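Glycoside hydrolase family 81 (Clostridium thermocellum, PDB 6FOP) probably hydrolyses beta-1,3-glucans such as laminarin, as a family 81 glucanase of the Clostridium thermocellum cellulosome. Local coordinates at residues A[32-37]-A[463-468]; A[395-400]-A[411-416]; A[38-43]-A[110-115]. One frame throughout, in Å; residues are numbered along the deposited sequence.

Contact 1: A[32-37]-A[463-468]; sequences QGAVPT and RFPFLR. With CA (calcium ion), chain B.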
ATOM      1  N   GLN A  32      -7.140   9.472 -20.024  1.00 22.50           N
ATOM      2  CA  GLN A  32      -6.863  10.909 -19.965  1.00 24.05           C
ATOM      3  C   GLN A  32      -6.421  11.322 -18.566  1.00 24.17           C
ATOM      4  O   GLN A  32      -6.725  10.661 -17.589  1.00 24.72           O
ATOM      5  CB  GLN A  32      -8.110  11.696 -20.363  1.00 28.48           C
ATOM      6  CG  GLN A  32      -8.621  11.403 -21.777  1.00 31.94           C
ATOM      7  CD  GLN A  32      -9.786  12.282 -22.162  1.00 41.25           C
ATOM      8  OE1 GLN A  32     -10.880  12.192 -21.584  1.00 49.95           O
ATOM      9  NE2 GLN A  32      -9.567  13.140 -23.139  1.00 49.90           N
ATOM     10  N   GLY A  33      -5.743  12.461 -18.501  1.00 22.75           N
ATOM     11  CA  GLY A  33      -5.171  12.950 -17.266  1.00 22.26           C
ATOM     12  C   GLY A  33      -3.963  12.155 -16.822  1.00 20.69           C
ATOM     13  O   GLY A  33      -3.428  11.315 -17.542  1.00 20.81           O
ATOM     14  N   ALA A  34      -3.537  12.404 -15.602  1.00 17.92           N
ATOM     15  CA  ALA A  34      -2.353  11.740 -15.094  1.00 16.97           C
ATOM     16  C   ALA A  34      -2.518  10.216 -15.100  1.00 15.88           C
ATOM     17  O   ALA A  34      -3.599   9.693 -14.791  1.00 17.01           O
ATOM     18  CB  ALA A  34      -2.025  12.248 -13.716  1.00 17.41           C
ATOM     19  N   VAL A  35      -1.440   9.533 -15.428  1.00 15.27           N
ATOM     20  CA  VAL A  35      -1.441   8.086 -15.660  1.00 15.89           C
ATOM     21  C   VAL A  35      -1.173   7.336 -14.361  1.00 15.26           C
ATOM     22  O   VAL A  35      -0.157   7.566 -13.721  1.00 15.24           O
ATOM     23  CB  VAL A  35      -0.362   7.746 -16.704  1.00 16.69           C
ATOM     24  CG1 VAL A  35      -0.301   6.254 -16.945  1.00 17.32           C
ATOM     25  CG2 VAL A  35      -0.622   8.518 -17.997  1.00 17.97           C
ATOM     26  N   PRO A  36      -2.076   6.426 -13.946  1.00 14.92           N
ATOM     27  CA  PRO A  36      -1.780   5.625 -12.756  1.00 14.97           C
ATOM     28  C   PRO A  36      -0.478   4.839 -12.888  1.00 14.95           C
ATOM     29  O   PRO A  36      -0.169   4.308 -13.965  1.00 15.24           O
ATOM     30  CB  PRO A  36      -2.984   4.672 -12.661  1.00 14.74           C
ATOM     31  CG  PRO A  36      -4.071   5.445 -13.344  1.00 15.20           C
ATOM     32  CD  PRO A  36      -3.406   6.121 -14.486  1.00 15.48           C
ATOM     33  N   THR A  37       0.277   4.777 -11.789  1.00 14.75           N
ATOM     34  CA  THR A  37       1.517   3.996 -11.694  1.00 14.87           C
ATOM     35  C   THR A  37       1.541   3.256 -10.358  1.00 12.88           C
ATOM     36  O   THR A  37       0.605   3.360  -9.547  1.00 13.72           O
ATOM     37  CB  THR A  37       2.747   4.930 -11.774  1.00 15.05           C
ATOM     38  OG1 THR A  37       2.803   5.777 -10.619  1.00 14.82           O
ATOM     39  CG2 THR A  37       2.699   5.807 -13.009  1.00 15.67           C
ATOM     40  N   ARG A 463      -4.126  16.331 -12.386  1.00 18.49           N
ATOM     41  CA  ARG A 463      -2.673  16.513 -12.386  1.00 17.45           C
ATOM     42  C   ARG A 463      -1.929  15.307 -11.825  1.00 15.82           C
ATOM     43  O   ARG A 463      -0.758  15.116 -12.121  1.00 17.49           O
ATOM     44  CB  ARG A 463      -2.298  17.742 -11.552  1.00 18.88           C
ATOM     45  CG  ARG A 463      -2.843  19.055 -12.095  1.00 20.30           C
ATOM     46  CD  ARG A 463      -2.587  20.214 -11.135  1.00 23.19           C
ATOM     47  NE  ARG A 463      -3.252  19.962  -9.853  1.00 22.52           N
ATOM     48  CZ  ARG A 463      -3.092  20.674  -8.742  1.00 23.82           C
ATOM     49  NH1 ARG A 463      -2.290  21.734  -8.726  1.00 25.06           N
ATOM     50  NH2 ARG A 463      -3.741  20.309  -7.647  1.00 25.58           N
ATOM     51  N   PHE A 464      -2.615  14.516 -11.001  1.00 15.56           N
ATOM     52  CA  PHE A 464      -2.038  13.345 -10.341  1.00 15.93           C
ATOM     53  C   PHE A 464      -3.073  12.237 -10.381  1.00 15.73           C
ATOM     54  O   PHE A 464      -4.258  12.518 -10.268  1.00 16.83           O
ATOM     55  CB  PHE A 464      -1.684  13.656  -8.870  1.00 16.51           C
ATOM     56  CG  PHE A 464      -0.733  14.822  -8.711  1.00 16.70           C
ATOM     57  CD1 PHE A 464       0.618  14.661  -8.916  1.00 16.89           C
ATOM     58  CD2 PHE A 464      -1.221  16.093  -8.451  1.00 17.03           C
ATOM     59  CE1 PHE A 464       1.481  15.729  -8.817  1.00 17.88           C
ATOM     60  CE2 PHE A 464      -0.364  17.170  -8.353  1.00 18.96           C
ATOM     61  CZ  PHE A 464       0.988  16.987  -8.532  1.00 18.21           C
ATOM     62  N   PRO A 465      -2.627  10.977 -10.499  1.00 15.25           N
ATOM     63  CA  PRO A 465      -3.590   9.895 -10.535  1.00 14.63           C
ATOM     64  C   PRO A 465      -4.171   9.639  -9.143  1.00 14.65           C
ATOM     65  O   PRO A 465      -3.609  10.098  -8.130  1.00 15.69           O
ATOM     66  CB  PRO A 465      -2.761   8.722 -11.036  1.00 15.96           C
ATOM     67  CG  PRO A 465      -1.396   8.974 -10.469  1.00 15.96           C
ATOM     68  CD  PRO A 465      -1.241  10.480 -10.474  1.00 16.34           C
ATOM     69  N   PHE A 466      -5.277   8.928  -9.072  1.00 14.66           N
ATOM     70  CA  PHE A 466      -5.942   8.625  -7.808  1.00 14.67           C
ATOM     71  C   PHE A 466      -5.116   7.631  -7.005  1.00 13.99           C
ATOM     72  O   PHE A 466      -4.788   6.557  -7.500  1.00 14.03           O
ATOM     73  CB  PHE A 466      -7.328   8.054  -8.082  1.00 14.84           C
ATOM     74  CG  PHE A 466      -8.156   7.815  -6.855  1.00 14.80           C
ATOM     75  CD1 PHE A 466      -8.703   8.873  -6.149  1.00 15.67           C
ATOM     76  CD2 PHE A 466      -8.466   6.531  -6.459  1.00 13.83           C
ATOM     77  CE1 PHE A 466      -9.476   8.628  -5.040  1.00 15.96           C
ATOM     78  CE2 PHE A 466      -9.255   6.287  -5.356  1.00 14.86           C
ATOM     79  CZ  PHE A 466      -9.759   7.342  -4.656  1.00 16.23           C
ATOM     80  N   LEU A 467      -4.748   8.000  -5.784  1.00 12.95           N
ATOM     81  CA  LEU A 467      -4.049   7.108  -4.848  1.00 12.91           C
ATOM     82  C   LEU A 467      -2.898   6.341  -5.473  1.00 12.65           C
ATOM     83  O   LEU A 467      -2.913   5.091  -5.557  1.00 13.08           O
ATOM     84  CB  LEU A 467      -5.045   6.154  -4.173  1.00 12.98           C
ATOM     85  CG  LEU A 467      -6.177   6.729  -3.339  1.00 14.00           C
ATOM     86  CD1 LEU A 467      -6.992   5.601  -2.723  1.00 14.60           C
ATOM     87  CD2 LEU A 467      -5.662   7.697  -2.260  1.00 14.27           C
ATOM     88  N   ARG A 468      -1.870   7.073  -5.880  1.00 12.06           N
ATOM     89  CA  ARG A 468      -0.761   6.440  -6.580  1.00 12.79           C
ATOM     90  C   ARG A 468      -0.219   5.195  -5.906  1.00 12.09           C
ATOM     91  O   ARG A 468      -0.405   4.065  -6.395  1.00 12.80           O
ATOM     92  CB  ARG A 468       0.382   7.415  -6.880  1.00 13.62           C
ATOM     93  CG  ARG A 468       1.463   6.823  -7.770  1.00 14.15           C
ATOM     94  CD  ARG A 468       2.737   7.643  -7.815  1.00 13.90           C
ATOM     95  NE  ARG A 468       2.463   9.021  -8.197  1.00 13.71           N
ATOM     96  CZ  ARG A 468       2.283   9.454  -9.445  1.00 14.43           C
ATOM     97  NH1 ARG A 468       2.347   8.627 -10.500  1.00 15.18           N
ATOM     98  NH2 ARG A 468       1.990  10.727  -9.656  1.00 14.36           N
TER
HETATM   99 CA    CA B 801      -2.626   2.945  -6.405  1.00 13.06          CA
HETATM  100  O   HOH W   1       1.703   9.441 -13.088  1.00 17.53           O
HETATM  101  O   HOH W   2      -2.008   3.222  -8.686  1.00 13.50           O
HETATM  102  O   HOH W   3      -4.752   3.748  -7.142  1.00 14.33           O
HETATM  103  O   HOH W   4      -3.674   0.872  -7.133  1.00 12.88           O
HETATM  104  O   HOH W   5      -1.018   1.199  -5.903  1.00 12.77           O
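A34 and P36 press on P465, while farther along T37 takes the end of R468, so two loops widely separated in sequence are joined first by carbon and then by a polar bond. The tight part begins with the methyl of A34, whose CB lies 3.5 Å from both P465 N and F464 C and so covers that peptide link. P465 next lays its ring against P36, CB 3.7 Å from P36 CA. The same proline continues into the polar end: its CG sits 3.6 Å above one face of the R468 guanidinium, toward the rim. R468 runs with CG anti to its own N (chi1 -172°) and then bends at chi3, bringing NH1 back to T37 OG1 at 2.9 Å. That bond is nearly straight (164°) and lies in the guanidinium plane. A water in the same plane accepts a hydrogen bond from NH1 and lies 2.7 Å from V35 O, to which it can donate, bridging side chain and backbone.

Toward the calcium ion the contact is looser and watery. There the segments no longer pack directly but meet through solvent: L467 O (2.3 Å) and R468 O bind the metal together with F470 O and four waters, and one of those waters donates to T37 O. T37 thus serves as a second-shell residue, its hydroxyl on the arginine and its carbonyl on a calcium-bound water.

NH2 of R468 forms a salt bridge with D453 of helix 440-455 and also bonds to G398 O. F464 packs on that same helix, L467 leans on L519 and Y522 of helix 514-534, and F466 and L467 both touch W232 of strand 223-235.

Contact 2: A[395-400]-A[411-416]; sequences SNWGTL and EELNDH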
ATOM      1  N   SER A 395       4.733  16.200 -17.004  1.00 19.91           N
ATOM      2  CA  SER A 395       3.357  16.301 -17.514  1.00 20.48           C
ATOM      3  C   SER A 395       3.026  15.229 -18.553  1.00 21.23           C
ATOM      4  O   SER A 395       1.952  15.245 -19.136  1.00 26.85           O
ATOM      5  CB  SER A 395       3.112  17.673 -18.113  1.00 22.96           C
ATOM      6  OG  SER A 395       3.996  17.876 -19.197  1.00 25.53           O
ATOM      7  N   ASN A 396       3.964  14.337 -18.832  1.00 19.32           N
ATOM      8  CA  ASN A 396       3.693  13.163 -19.672  1.00 18.69           C
ATOM      9  C   ASN A 396       2.936  12.119 -18.846  1.00 19.10           C
ATOM     10  O   ASN A 396       1.840  11.708 -19.186  1.00 20.89           O
ATOM     11  CB  ASN A 396       5.038  12.650 -20.202  1.00 20.14           C
ATOM     12  CG  ASN A 396       4.896  11.515 -21.181  1.00 20.05           C
ATOM     13  OD1 ASN A 396       3.962  11.485 -21.991  1.00 23.28           O
ATOM     14  ND2 ASN A 396       5.833  10.575 -21.123  1.00 21.27           N
ATOM     15  N   TRP A 397       3.542  11.730 -17.722  1.00 17.85           N
ATOM     16  CA  TRP A 397       2.914  10.826 -16.763  1.00 17.86           C
ATOM     17  C   TRP A 397       2.003  11.556 -15.770  1.00 17.27           C
ATOM     18  O   TRP A 397       0.958  11.034 -15.375  1.00 16.44           O
ATOM     19  CB  TRP A 397       3.974  10.015 -15.995  1.00 17.52           C
ATOM     20  CG  TRP A 397       4.687   9.017 -16.868  1.00 16.88           C
ATOM     21  CD1 TRP A 397       5.731   9.276 -17.723  1.00 18.04           C
ATOM     22  CD2 TRP A 397       4.385   7.629 -17.020  1.00 16.43           C
ATOM     23  NE1 TRP A 397       6.112   8.129 -18.372  1.00 18.25           N
ATOM     24  CE2 TRP A 397       5.295   7.105 -17.972  1.00 16.16           C
ATOM     25  CE3 TRP A 397       3.438   6.779 -16.455  1.00 16.46           C
ATOM     26  CZ2 TRP A 397       5.295   5.756 -18.344  1.00 17.36           C
ATOM     27  CZ3 TRP A 397       3.431   5.451 -16.829  1.00 18.26           C
ATOM     28  CH2 TRP A 397       4.351   4.951 -17.764  1.00 17.51           C
ATOM     29  N   GLY A 398       2.430  12.736 -15.320  1.00 16.82           N
ATOM     30  CA  GLY A 398       1.705  13.470 -14.260  1.00 17.31           C
ATOM     31  C   GLY A 398       2.199  13.052 -12.882  1.00 16.24           C
ATOM     32  O   GLY A 398       1.554  12.257 -12.170  1.00 16.06           O
ATOM     33  N   THR A 399       3.354  13.594 -12.517  1.00 15.77           N
ATOM     34  CA  THR A 399       4.025  13.245 -11.261  1.00 15.63           C
ATOM     35  C   THR A 399       4.982  14.346 -10.875  1.00 15.97           C
ATOM     36  O   THR A 399       5.571  14.991 -11.751  1.00 16.69           O
ATOM     37  CB  THR A 399       4.745  11.855 -11.361  1.00 16.28           C
ATOM     38  OG1 THR A 399       5.363  11.523 -10.106  1.00 16.05           O
ATOM     39  CG2 THR A 399       5.804  11.842 -12.427  1.00 17.13           C
ATOM     40  N   LEU A 400       5.153  14.524  -9.567  1.00 15.61           N
ATOM     41  CA  LEU A 400       6.163  15.427  -9.009  1.00 16.73           C
ATOM     42  C   LEU A 400       7.391  14.626  -8.593  1.00 16.32           C
ATOM     43  O   LEU A 400       7.262  13.699  -7.790  1.00 16.41           O
ATOM     44  CB  LEU A 400       5.565  16.136  -7.795  1.00 20.12           C
ATOM     45  CG  LEU A 400       6.133  17.473  -7.430  1.00 22.99           C
ATOM     46  CD1 LEU A 400       5.782  18.551  -8.486  1.00 21.32           C
ATOM     47  CD2 LEU A 400       5.673  17.863  -6.023  1.00 25.56           C
ATOM     48  N   GLU A 411      13.404   7.841 -12.902  1.00 18.33           N
ATOM     49  CA  GLU A 411      13.219   7.120 -14.157  1.00 20.50           C
ATOM     50  C   GLU A 411      12.211   5.996 -14.059  1.00 18.94           C
ATOM     51  O   GLU A 411      11.609   5.608 -15.074  1.00 18.83           O
ATOM     52  CB  GLU A 411      14.526   6.491 -14.629  1.00 24.83           C
ATOM     53  CG  GLU A 411      15.561   7.474 -15.043  1.00 29.16           C
ATOM     54  CD  GLU A 411      16.714   6.775 -15.708  1.00 34.94           C
ATOM     55  OE1 GLU A 411      17.545   6.169 -14.980  1.00 41.20           O
ATOM     56  OE2 GLU A 411      16.741   6.808 -16.958  1.00 39.96           O
ATOM     57  N   GLU A 412      12.007   5.471 -12.858  1.00 16.91           N
ATOM     58  CA  GLU A 412      11.111   4.331 -12.641  1.00 15.91           C
ATOM     59  C   GLU A 412       9.880   4.678 -11.828  1.00 15.11           C
ATOM     60  O   GLU A 412       9.029   3.815 -11.570  1.00 15.56           O
ATOM     61  CB  GLU A 412      11.883   3.221 -11.953  1.00 17.37           C
ATOM     62  CG  GLU A 412      13.017   2.652 -12.774  1.00 19.28           C
ATOM     63  CD  GLU A 412      13.794   1.628 -11.994  1.00 20.81           C
ATOM     64  OE1 GLU A 412      13.183   0.647 -11.530  1.00 21.57           O
ATOM     65  OE2 GLU A 412      15.017   1.786 -11.834  1.00 28.98           O
ATOM     66  N   LEU A 413       9.795   5.933 -11.359  1.00 14.66           N
ATOM     67  CA  LEU A 413       8.732   6.353 -10.451  1.00 15.17           C
ATOM     68  C   LEU A 413       8.620   5.443  -9.244  1.00 14.08           C
ATOM     69  O   LEU A 413       7.537   5.195  -8.685  1.00 14.18           O
ATOM     70  CB  LEU A 413       7.394   6.556 -11.192  1.00 16.51           C
ATOM     71  CG  LEU A 413       7.435   7.684 -12.212  1.00 18.65           C
ATOM     72  CD1 LEU A 413       6.061   7.847 -12.839  1.00 18.56           C
ATOM     73  CD2 LEU A 413       7.965   9.027 -11.686  1.00 19.19           C
ATOM     74  N   ASN A 414       9.778   4.969  -8.776  1.00 14.03           N
ATOM     75  CA  ASN A 414       9.782   4.156  -7.560  1.00 13.98           C
ATOM     76  C   ASN A 414       9.600   5.000  -6.290  1.00 14.48           C
ATOM     77  O   ASN A 414      10.114   6.112  -6.202  1.00 14.63           O
ATOM     78  CB  ASN A 414      11.096   3.410  -7.382  1.00 14.59           C
ATOM     79  CG  ASN A 414      11.357   2.357  -8.440  1.00 15.09           C
ATOM     80  OD1 ASN A 414      10.444   1.812  -9.059  1.00 14.61           O
ATOM     81  ND2 ASN A 414      12.642   2.086  -8.667  1.00 15.88           N
ATOM     82  N   ASP A 415       8.872   4.456  -5.321  1.00 13.63           N
ATOM     83  CA  ASP A 415       9.108   4.828  -3.925  1.00 14.22           C
ATOM     84  C   ASP A 415       8.699   6.247  -3.526  1.00 12.67           C
ATOM     85  O   ASP A 415       9.182   6.750  -2.504  1.00 13.76           O
ATOM     86  CB  ASP A 415      10.591   4.647  -3.529  1.00 14.95           C
ATOM     87  CG  ASP A 415      11.112   3.226  -3.694  1.00 16.63           C
ATOM     88  OD1 ASP A 415      10.332   2.336  -4.035  1.00 16.05           O
ATOM     89  OD2 ASP A 415      12.335   3.021  -3.499  1.00 17.41           O
ATOM     90  N   HIS A 416       7.813   6.920  -4.252  1.00 13.03           N
ATOM     91  CA  HIS A 416       7.555   8.303  -3.861  1.00 12.51           C
ATOM     92  C   HIS A 416       6.961   8.401  -2.457  1.00 12.66           C
ATOM     93  O   HIS A 416       7.194   9.390  -1.749  1.00 13.11           O
ATOM     94  CB  HIS A 416       6.657   9.037  -4.856  1.00 13.29           C
ATOM     95  CG  HIS A 416       7.349   9.383  -6.137  1.00 13.60           C
ATOM     96  ND1 HIS A 416       6.837  10.299  -7.030  1.00 14.50           N
ATOM     97  CD2 HIS A 416       8.498   8.930  -6.685  1.00 14.61           C
ATOM     98  CE1 HIS A 416       7.661  10.419  -8.059  1.00 15.62           C
ATOM     99  NE2 HIS A 416       8.673   9.591  -7.878  1.00 15.76           N
TER
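The G1 beta bulge of the hairpin 390-394/399-403, where G398 and T399 both face D394, brings T399 against L413 and H416 of the loop that leads into helix 416-433. The threonine divides its two branches between them. With OG1 anti to the backbone N (chi1 -178°), CG2 is left to meet L413 CD2 tip to tip at 3.6 Å. The other methyl of the leucine, CD1, lies obliquely to the W397 ring and makes a looser contact with W397 CB, at 4.4 Å.

The hydroxyl branch faces the imidazole. T399 OG1 comes to the edge of the ring, near its plane, 3.3 Å from H416 CE1, and the two side chains cross at about a right angle. L400 O approaches the same carbon at an equal distance but obliquely. In the C-terminal domain, which as in other members of family 81 is probably an (alpha/alpha)6 barrel, H416 opens one helix while D453 lies on another, 440-455. One carboxylate oxygen of D453 bonds to T399 OG1 and the other to H416 ND1, so the aspartate joins the two side chains. NE2 of H416 is held by S409 O, fixing the ring's rotation at both nitrogens. The indole of W397 is tied away from the leucine, through NE1 to Q22 O, and L400 O has the hydroxyl of Y420 as a further partner.

Contact 3: A[38-43]-A[110-115]; sequences NSWESS and FAVDAV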
ATOM      1  N   ASN A  38       2.607   2.508 -10.117  1.00 13.14           N
ATOM      2  CA  ASN A  38       2.820   1.900  -8.812  1.00 12.83           C
ATOM      3  C   ASN A  38       1.702   0.963  -8.423  1.00 13.21           C
ATOM      4  O   ASN A  38       1.223   0.967  -7.298  1.00 13.31           O
ATOM      5  CB  ASN A  38       3.062   2.932  -7.688  1.00 13.06           C
ATOM      6  CG  ASN A  38       4.284   3.770  -7.946  1.00 13.41           C
ATOM      7  OD1 ASN A  38       4.217   4.821  -8.584  1.00 14.92           O
ATOM      8  ND2 ASN A  38       5.427   3.328  -7.402  1.00 13.55           N
ATOM      9  N   SER A  39       1.282   0.132  -9.386  1.00 12.42           N
ATOM     10  CA  SER A  39       0.206  -0.787  -9.113  1.00 12.70           C
ATOM     11  C   SER A  39       0.434  -2.148  -9.800  1.00 12.50           C
ATOM     12  O   SER A  39       1.466  -2.405 -10.422  1.00 13.79           O
ATOM     13  CB  SER A  39      -1.100  -0.122  -9.536  1.00 12.78           C
ATOM     14  OG  SER A  39      -2.251  -0.850  -9.088  1.00 13.21           O
ATOM     15  N   TRP A  40      -0.535  -3.020  -9.643  1.00 13.09           N
ATOM     16  CA  TRP A  40      -0.438  -4.372 -10.178  1.00 13.60           C
ATOM     17  C   TRP A  40      -0.622  -4.426 -11.701  1.00 13.90           C
ATOM     18  O   TRP A  40      -0.134  -5.331 -12.359  1.00 14.53           O
ATOM     19  CB  TRP A  40      -1.451  -5.279  -9.474  1.00 13.13           C
ATOM     20  CG  TRP A  40      -2.867  -4.793  -9.566  1.00 13.25           C
ATOM     21  CD1 TRP A  40      -3.493  -3.910  -8.723  1.00 14.13           C
ATOM     22  CD2 TRP A  40      -3.847  -5.133 -10.563  1.00 13.41           C
ATOM     23  NE1 TRP A  40      -4.765  -3.654  -9.130  1.00 13.70           N
ATOM     24  CE2 TRP A  40      -5.029  -4.431 -10.237  1.00 13.35           C
ATOM     25  CE3 TRP A  40      -3.858  -6.015 -11.662  1.00 13.04           C
ATOM     26  CZ2 TRP A  40      -6.190  -4.524 -11.005  1.00 13.35           C
ATOM     27  CZ3 TRP A  40      -5.011  -6.111 -12.412  1.00 13.70           C
ATOM     28  CH2 TRP A  40      -6.176  -5.378 -12.080  1.00 14.00           C
ATOM     29  N   GLU A  41      -1.324  -3.453 -12.271  1.00 13.42           N
ATOM     30  CA  GLU A  41      -1.570  -3.407 -13.709  1.00 14.37           C
ATOM     31  C   GLU A  41      -0.504  -2.601 -14.471  1.00 14.54           C
ATOM     32  O   GLU A  41      -0.532  -2.506 -15.691  1.00 14.78           O
ATOM     33  CB  GLU A  41      -2.964  -2.842 -14.005  1.00 14.79           C
ATOM     34  CG  GLU A  41      -3.092  -1.322 -13.891  1.00 14.11           C
ATOM     35  CD  GLU A  41      -3.055  -0.732 -12.502  1.00 15.31           C
ATOM     36  OE1 GLU A  41      -3.291  -1.462 -11.532  1.00 14.86           O
ATOM     37  OE2 GLU A  41      -2.895   0.527 -12.428  1.00 15.65           O
ATOM     38  N   SER A  42       0.437  -1.988 -13.743  1.00 14.21           N
ATOM     39  CA  SER A  42       1.268  -0.925 -14.312  1.00 13.79           C
ATOM     40  C   SER A  42       2.123  -1.314 -15.482  1.00 14.46           C
ATOM     41  O   SER A  42       2.409  -0.467 -16.317  1.00 15.65           O
ATOM     42  CB  SER A  42       2.115  -0.303 -13.217  1.00 14.58           C
ATOM     43  OG  SER A  42       1.292   0.260 -12.224  1.00 14.80           O
ATOM     44  N   SER A  43       2.565  -2.574 -15.553  1.00 14.57           N
ATOM     45  CA  SER A  43       3.493  -2.955 -16.639  1.00 14.76           C
ATOM     46  C   SER A  43       2.873  -2.864 -18.045  1.00 15.42           C
ATOM     47  O   SER A  43       3.596  -2.722 -19.029  1.00 16.92           O
ATOM     48  CB  SER A  43       4.068  -4.352 -16.431  1.00 15.96           C
ATOM     49  OG  SER A  43       3.110  -5.375 -16.705  1.00 16.09           O
ATOM     50  N   PHE A 110      -9.770  -1.124  -8.813  1.00 12.61           N
ATOM     51  CA  PHE A 110      -9.308  -2.510  -8.777  1.00 13.31           C
ATOM     52  C   PHE A 110      -9.581  -3.275 -10.073  1.00 12.80           C
ATOM     53  O   PHE A 110      -9.710  -4.508 -10.063  1.00 13.61           O
ATOM     54  CB  PHE A 110      -9.798  -3.267  -7.513  1.00 13.76           C
ATOM     55  CG  PHE A 110     -11.239  -3.076  -7.116  1.00 13.29           C
ATOM     56  CD1 PHE A 110     -11.632  -1.960  -6.351  1.00 14.43           C
ATOM     57  CD2 PHE A 110     -12.176  -4.079  -7.342  1.00 13.63           C
ATOM     58  CE1 PHE A 110     -12.929  -1.827  -5.912  1.00 14.93           C
ATOM     59  CE2 PHE A 110     -13.488  -3.938  -6.899  1.00 14.29           C
ATOM     60  CZ  PHE A 110     -13.870  -2.794  -6.213  1.00 14.59           C
ATOM     61  N   ALA A 111      -9.529  -2.566 -11.200  1.00 13.55           N
ATOM     62  CA  ALA A 111      -9.635  -3.204 -12.502  1.00 13.44           C
ATOM     63  C   ALA A 111      -8.878  -2.390 -13.537  1.00 13.12           C
ATOM     64  O   ALA A 111      -8.592  -1.196 -13.340  1.00 14.01           O
ATOM     65  CB  ALA A 111     -11.102  -3.428 -12.901  1.00 14.05           C
ATOM     66  N   VAL A 112      -8.638  -3.026 -14.677  1.00 13.22           N
ATOM     67  CA  VAL A 112      -8.025  -2.373 -15.845  1.00 13.42           C
ATOM     68  C   VAL A 112      -8.685  -2.908 -17.112  1.00 13.58           C
ATOM     69  O   VAL A 112      -8.935  -4.108 -17.214  1.00 15.19           O
ATOM     70  CB  VAL A 112      -6.494  -2.586 -15.895  1.00 13.84           C
ATOM     71  CG1 VAL A 112      -6.107  -4.062 -15.863  1.00 14.07           C
ATOM     72  CG2 VAL A 112      -5.851  -1.882 -17.073  1.00 14.96           C
ATOM     73  N   ASP A 113      -8.951  -2.012 -18.049  1.00 14.51           N
ATOM     74  CA  ASP A 113      -9.316  -2.372 -19.414  1.00 14.05           C
ATOM     75  C   ASP A 113      -8.094  -2.118 -20.281  1.00 14.67           C
ATOM     76  O   ASP A 113      -7.544  -1.013 -20.249  1.00 15.96           O
ATOM     77  CB  ASP A 113     -10.436  -1.487 -19.948  1.00 16.78           C
ATOM     78  CG  ASP A 113     -11.746  -1.614 -19.194  1.00 17.46           C
ATOM     79  OD1 ASP A 113     -11.984  -2.602 -18.468  1.00 17.77           O
ATOM     80  OD2 ASP A 113     -12.568  -0.673 -19.336  1.00 20.10           O
ATOM     81  N   ALA A 114      -7.693  -3.123 -21.064  1.00 14.67           N
ATOM     82  CA  ALA A 114      -6.577  -2.986 -22.012  1.00 15.21           C
ATOM     83  C   ALA A 114      -7.022  -3.416 -23.403  1.00 15.68           C
ATOM     84  O   ALA A 114      -7.851  -4.311 -23.535  1.00 19.10           O
ATOM     85  CB  ALA A 114      -5.383  -3.812 -21.559  1.00 16.80           C
ATOM     86  N   VAL A 115      -6.422  -2.797 -24.414  1.00 16.08           N
ATOM     87  CA  VAL A 115      -6.788  -3.058 -25.802  1.00 17.21           C
ATOM     88  C   VAL A 115      -5.553  -3.508 -26.570  1.00 17.75           C
ATOM     89  O   VAL A 115      -4.472  -2.927 -26.438  1.00 18.19           O
ATOM     90  CB  VAL A 115      -7.327  -1.774 -26.475  1.00 20.30           C
ATOM     91  CG1 VAL A 115      -7.552  -1.989 -27.980  1.00 23.19           C
ATOM     92  CG2 VAL A 115      -8.616  -1.335 -25.827  1.00 21.17           C
TER
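The loop 38-43 passes over strand 111-118 without pairing with it, the CA atoms of E41 and V112 coming nearest in register at 6.9 Å while those of W40 and F110 stay farther apart. Three side chains close that gap. The six-membered part of the W40 indole reaches the start of the strand: CZ2 lies 3.6 Å from F110 O, which approaches obliquely, and A111 N stands at the ring edge, near the plane. Beyond it, CH2 meets V112 CG1 at 4.0 Å, the tryptophan and valine side chains running antiparallel alongside one another. E41 adds its aliphatic base, with CB 3.8 Å from the same V112 methyl, so both neighbours in the loop meet the one methyl, CG1.

The polar end of the glutamate goes elsewhere. A bend at chi2 (-72°) carries the carboxylate back, and OE1 settles 3.5 Å above one face of the W40 ring, toward its rim. S39 OG donates to OE1 at 2.7 Å on the syn side, 28° out of the carboxylate plane; S39 N is bonded to S42 OG, and S39 O to N489. K129 makes a cation-pi contact with W40. The chemistry thus separates the roles: the glutamate and S39 pair within the loop, while its union with the strand rests on van der Waals contact of carbon with carbon and with the F110 carbonyl.

Segments 32-37 and 38-43 run on without a break, so contacts 1 and 3 are two faces of one N-terminal loop, their centres about 12 Å apart. Contact 2 lies about 10 Å, centre to centre, from contact 1. Probable hydrogen bonds stitch these two together: V35 N to W397 O at 2.8 Å and R468 NH2 to G398 O at 3.0 Å. Contacts 2 and 3, more distant at about 16 Å between centres, still meet where N38 ND2 reaches L413 O at 3.1 Å. The calcium ion of contact 1 also neighbours contact 3, about 6 Å from the E41 side chain. Together they seat the N-terminal loop between the strand 111-118 and the C-terminal domain.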